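Local atomic coordinates of Mlr7391 protein (Mesorhizobium loti, PDB entry 3HK4), a protein that is of unknown function but belongs to the SnoaL-like group of NTF2-like proteins, and may act as a polyketide cyclase-type lyase. Residues A61-G65 against K66-R70. Sequence-based numbering, arbitrary orientation.
Sequences AVSHG and KEALR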
loop_
_atom_site.group_PDB
_atom_site.type_symbol
_atom_site.label_atom_id
_atom_site.label_comp_id
_atom_site.label_asym_id
_atom_site.label_seq_id
_atom_site.Cartn_x
_atom_site.Cartn_y
_atom_site.Cartn_z
ATOM N N ALA A 61 -5.941 -4.425 0.480
ATOM C CA ALA A 61 -6.441 -5.802 0.290
ATOM C C ALA A 61 -6.725 -6.212 -1.171
ATOM O O ALA A 61 -6.628 -7.399 -1.499
ATOM C CB ALA A 61 -7.680 -6.041 1.140
ATOM N N VAL A 62 -7.173 -5.286 -2.019
ATOM C CA VAL A 62 -7.334 -5.606 -3.405
ATOM C C VAL A 62 -6.542 -4.639 -4.231
ATOM O O VAL A 62 -6.730 -3.446 -4.112
ATOM C CB VAL A 62 -8.792 -5.555 -3.806
ATOM C CG1 VAL A 62 -8.888 -5.831 -5.284
ATOM C CG2 VAL A 62 -9.619 -6.600 -2.934
ATOM N N SER A 63 -5.656 -5.144 -5.079
ATOM C CA SER A 63 -4.833 -4.249 -5.918
ATOM C C SER A 63 -4.883 -4.606 -7.401
ATOM O O SER A 63 -4.967 -5.778 -7.749
ATOM C CB SER A 63 -3.398 -4.299 -5.369
ATOM O OG SER A 63 -2.517 -3.587 -6.254
ATOM N N HIS A 64 -4.894 -3.593 -8.287
ATOM C CA HIS A 64 -4.910 -3.800 -9.718
ATOM C C HIS A 64 -3.810 -2.983 -10.382
ATOM O O HIS A 64 -3.687 -1.798 -10.116
ATOM C CB HIS A 64 -6.271 -3.405 -10.337
ATOM C CG HIS A 64 -7.405 -4.292 -9.905
ATOM N ND1 HIS A 64 -7.713 -5.467 -10.551
ATOM C CD2 HIS A 64 -8.297 -4.172 -8.893
ATOM C CE1 HIS A 64 -8.734 -6.047 -9.939
ATOM N NE2 HIS A 64 -9.114 -5.277 -8.933
ATOM N N GLY A 65 -3.027 -3.629 -11.244
ATOM C CA GLY A 65 -1.967 -2.959 -12.006
ATOM C C GLY A 65 -0.624 -3.466 -11.541
ATOM O O GLY A 65 -0.427 -3.693 -10.352
ATOM N N LYS A 66 0.316 -3.593 -12.482
ATOM C CA LYS A 66 1.677 -4.105 -12.186
ATOM C C LYS A 66 2.505 -3.118 -11.345
ATOM O O LYS A 66 3.176 -3.486 -10.322
ATOM C CB LYS A 66 2.366 -4.457 -13.525
ATOM C CG LYS A 66 3.746 -5.069 -13.408
ATOM C CD LYS A 66 4.264 -5.571 -14.730
ATOM C CE LYS A 66 5.653 -6.167 -14.606
ATOM N NZ LYS A 66 6.178 -6.732 -15.907
ATOM N N GLU A 67 2.440 -1.863 -11.740
ATOM C CA GLU A 67 3.166 -0.817 -11.045
ATOM C C GLU A 67 2.585 -0.624 -9.663
ATOM O O GLU A 67 3.335 -0.443 -8.702
ATOM C CB GLU A 67 3.118 0.489 -11.835
ATOM C CG GLU A 67 4.014 1.563 -11.269
ATOM C CD GLU A 67 5.497 1.294 -11.444
ATOM O OE1 GLU A 67 5.892 0.375 -12.193
ATOM O OE2 GLU A 67 6.292 2.052 -10.842
ATOM N N ALA A 68 1.261 -0.722 -9.542
ATOM C CA ALA A 68 0.585 -0.630 -8.220
ATOM C C ALA A 68 1.152 -1.706 -7.323
ATOM O O ALA A 68 1.455 -1.453 -6.171
ATOM C CB ALA A 68 -0.901 -0.851 -8.343
ATOM N N LEU A 69 1.344 -2.908 -7.850
ATOM C CA LEU A 69 1.858 -4.009 -6.986
ATOM C C LEU A 69 3.279 -3.781 -6.569
ATOM O O LEU A 69 3.703 -4.206 -5.505
ATOM C CB LEU A 69 1.676 -5.365 -7.657
ATOM C CG LEU A 69 1.798 -6.663 -6.854
ATOM C CD1 LEU A 69 0.783 -6.684 -5.711
ATOM C CD2 LEU A 69 1.629 -7.902 -7.800
ATOM N N ARG A 70 4.079 -3.173 -7.436
ATOM C CA ARG A 70 5.442 -2.835 -7.114
ATOM C C ARG A 70 5.452 -1.841 -5.936
ATOM O O ARG A 70 6.295 -1.907 -5.019
ATOM C CB ARG A 70 6.094 -2.250 -8.387
ATOM C CG ARG A 70 7.495 -1.929 -8.262
ATOM C CD ARG A 70 7.986 -1.301 -9.548
ATOM N NE ARG A 70 9.261 -0.659 -9.261
ATOM C CZ ARG A 70 9.829 0.305 -9.981
ATOM N NH1 ARG A 70 9.219 0.816 -11.038
ATOM N NH2 ARG A 70 11.017 0.785 -9.606
#
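Gly65 and Leu69 join across a strand-to-helix turn: strand 62-64, outermost in this chain's sheet, ends, Gly65 takes the N-cap position, and the helix begun at Lys66 doubles back, its axis at 130° to that of the strand. Leu69 N donates to Gly65 O over 3.2 Å in a bent bond. The donor is tilted 31° from the carbonyl plane. One residue on, Arg70 N reaches Lys66 O at 3.0 Å and continues the helical pattern. Gly65 has a positive phi, a backbone conformation that glycine takes readily.

Inside the bend sits the methyl of Ala68. Its CB lies 3.4 Å from His64 O and 3.8 Å from Ser63 OG, filling the angle between strand and helix. Ser63 points its hydroxyl into this angle because OG stands anti to the backbone N (chi1 172°); there OG accepts a hydrogen bond from Trp75 NE1 of the second subunit. Lys66 leads the other way, an extended chain whose NZ bonds to the backbone carbonyl oxygen of Glu43.

Asn79 of the second subunit packs on both Ser63 and Ala68, and its OD1 accepts from His64 N. Within its own chain the strand pairs with strand 50-53, Ser63 bonding through its backbone to Ser52. The chemistry thus implies a division of labour: the glycine backbone makes the turn, its carbonyl accepts the first helical bond, and the Ala68 methyl packs inside the bend, while Ser63 OG and His64 N bond to the second subunit.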